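Long-range contact in Serine/threonine-protein kinase Tel1 (PDB 6SKY), which is a PI3-kinase-related serine/threonine kinase that binds ATP and magnesium and probably activates checkpoint signalling in response to DNA damage: residues Arg2640-Gly2645 against Arg2818-Phe2823. Sequence-based numbering, arbitrary orientation.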
# COMPACT_ATOMS: atom_id res chain seq x y z
N ARG A 2640 -7.09 -17.44 10.65
CA ARG A 2640 -7.50 -18.82 10.48
C ARG A 2640 -6.30 -19.75 10.44
O ARG A 2640 -6.38 -20.89 10.90
CB ARG A 2640 -8.34 -18.94 9.22
CG ARG A 2640 -8.59 -20.32 8.71
CD ARG A 2640 -9.35 -20.20 7.42
NE ARG A 2640 -9.45 -21.46 6.70
CZ ARG A 2640 -10.14 -21.61 5.58
NH1 ARG A 2640 -10.17 -22.79 4.97
NH2 ARG A 2640 -10.81 -20.59 5.06
N GLN A 2641 -5.18 -19.29 9.89
CA GLN A 2641 -3.97 -20.10 9.87
C GLN A 2641 -3.48 -20.42 11.27
O GLN A 2641 -2.89 -21.47 11.49
CB GLN A 2641 -2.90 -19.37 9.07
CG GLN A 2641 -1.57 -20.06 9.02
CD GLN A 2641 -0.48 -19.14 8.58
OE1 GLN A 2641 0.70 -19.37 8.87
NE2 GLN A 2641 -0.85 -18.09 7.87
N ARG A 2642 -3.73 -19.53 12.22
CA ARG A 2642 -3.29 -19.67 13.60
C ARG A 2642 -4.40 -20.11 14.54
O ARG A 2642 -4.17 -20.18 15.74
CB ARG A 2642 -2.70 -18.36 14.10
CG ARG A 2642 -1.44 -18.00 13.42
CD ARG A 2642 -1.14 -16.55 13.56
NE ARG A 2642 0.16 -16.24 12.98
CZ ARG A 2642 0.38 -16.06 11.69
NH1 ARG A 2642 1.60 -15.79 11.26
NH2 ARG A 2642 -0.61 -16.15 10.83
N ASN A 2643 -5.59 -20.40 14.02
CA ASN A 2643 -6.73 -20.80 14.83
C ASN A 2643 -7.01 -19.80 15.94
O ASN A 2643 -7.32 -20.17 17.07
CB ASN A 2643 -6.55 -22.20 15.41
CG ASN A 2643 -6.10 -23.20 14.39
OD1 ASN A 2643 -5.19 -23.98 14.63
ND2 ASN A 2643 -6.73 -23.17 13.23
N LEU A 2644 -6.89 -18.51 15.62
CA LEU A 2644 -7.16 -17.48 16.60
C LEU A 2644 -8.66 -17.40 16.84
O LEU A 2644 -9.43 -17.22 15.90
CB LEU A 2644 -6.60 -16.14 16.15
CG LEU A 2644 -5.09 -15.98 16.21
CD1 LEU A 2644 -4.67 -14.71 15.54
CD2 LEU A 2644 -4.64 -15.97 17.63
N GLY A 2645 -9.05 -17.54 18.09
CA GLY A 2645 -10.45 -17.50 18.47
C GLY A 2645 -10.53 -17.59 19.97
O GLY A 2645 -9.51 -17.63 20.67
N ARG A 2818 2.67 -10.20 20.27
CA ARG A 2818 2.47 -8.95 19.55
C ARG A 2818 2.02 -9.19 18.12
O ARG A 2818 1.15 -8.48 17.61
CB ARG A 2818 3.76 -8.15 19.59
CG ARG A 2818 3.58 -6.69 19.36
CD ARG A 2818 4.88 -5.97 19.51
NE ARG A 2818 5.32 -5.92 20.90
CZ ARG A 2818 5.13 -4.89 21.70
NH1 ARG A 2818 5.56 -4.94 22.95
NH2 ARG A 2818 4.51 -3.82 21.26
N ARG A 2819 2.57 -10.21 17.46
CA ARG A 2819 2.14 -10.53 16.11
C ARG A 2819 0.70 -11.01 16.09
O ARG A 2819 -0.05 -10.69 15.17
CB ARG A 2819 3.06 -11.57 15.49
CG ARG A 2819 4.47 -11.12 15.30
CD ARG A 2819 4.79 -10.92 13.86
NE ARG A 2819 4.69 -12.15 13.11
CZ ARG A 2819 4.73 -12.21 11.78
NH1 ARG A 2819 4.62 -13.37 11.16
NH2 ARG A 2819 4.87 -11.10 11.09
N CYS A 2820 0.29 -11.79 17.09
CA CYS A 2820 -1.08 -12.27 17.09
C CYS A 2820 -2.07 -11.19 17.48
O CYS A 2820 -3.19 -11.18 16.97
CB CYS A 2820 -1.21 -13.47 18.03
SG CYS A 2820 -0.47 -14.96 17.36
N CYS A 2821 -1.67 -10.26 18.35
CA CYS A 2821 -2.47 -9.07 18.58
C CYS A 2821 -2.68 -8.28 17.30
O CYS A 2821 -3.79 -7.83 17.01
CB CYS A 2821 -1.81 -8.19 19.64
SG CYS A 2821 -2.04 -8.69 21.32
N GLU A 2822 -1.62 -8.12 16.51
CA GLU A 2822 -1.74 -7.35 15.27
C GLU A 2822 -2.60 -8.07 14.24
O GLU A 2822 -3.40 -7.43 13.57
CB GLU A 2822 -0.35 -7.06 14.70
CG GLU A 2822 0.36 -5.95 15.42
CD GLU A 2822 1.84 -5.93 15.16
OE1 GLU A 2822 2.30 -6.66 14.26
OE2 GLU A 2822 2.56 -5.19 15.87
N PHE A 2823 -2.46 -9.38 14.10
CA PHE A 2823 -3.31 -10.12 13.17
C PHE A 2823 -4.77 -10.07 13.59
O PHE A 2823 -5.66 -9.88 12.76
CB PHE A 2823 -2.85 -11.57 13.05
CG PHE A 2823 -1.54 -11.74 12.38
CD1 PHE A 2823 -1.23 -11.02 11.25
CD2 PHE A 2823 -0.61 -12.62 12.87
CE1 PHE A 2823 -0.02 -11.17 10.64
CE2 PHE A 2823 0.60 -12.77 12.26
CZ PHE A 2823 0.89 -12.04 11.14
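R2642 presents its guanidinium to F2823 so that one face of the planar group receives the ring's CE2, which stands 3.2 Å above the plane over its centre. The two planes are inclined by 45° and the side chains cross at about a right angle, so the pair is tilted rather than a parallel stack; CE2 lies 3.3 Å from both CZ and NH1 of R2642. The reach comes from an arginine chain extended from CG to NE, after a first torsion (chi1 -67°) that sets CG anti to the carbonyl carbon. R2819, bent at chi2 and chi3, brings its NH1 in at the edge of the same phenyl ring, 3.9 Å from NH1 of R2642. These like charges share an acceptor: each NH1 forms a salt bridge with D1928, while NH2 of R2642 pairs with E2638. Within the PI3/PI4-kinase domain, the contact joins the exit of helix 2637-2641 to helix 2816-2828, away from the nucleotide site. A Schellman motif, with positive phi (53°) at N2643, ends the first helix and turns the chain into L2644. Both leucine methyls meet the second helix: CD2 is 4.3 Å from CB of C2820, whereas CD1 sits between the carbonyl O of C2820, 4.1 Å away, and CB of F2823. On the R2642 side, the sulfur of C2820 approaches the arginine's aliphatic part, with SG 4.2 Å from CD of R2642.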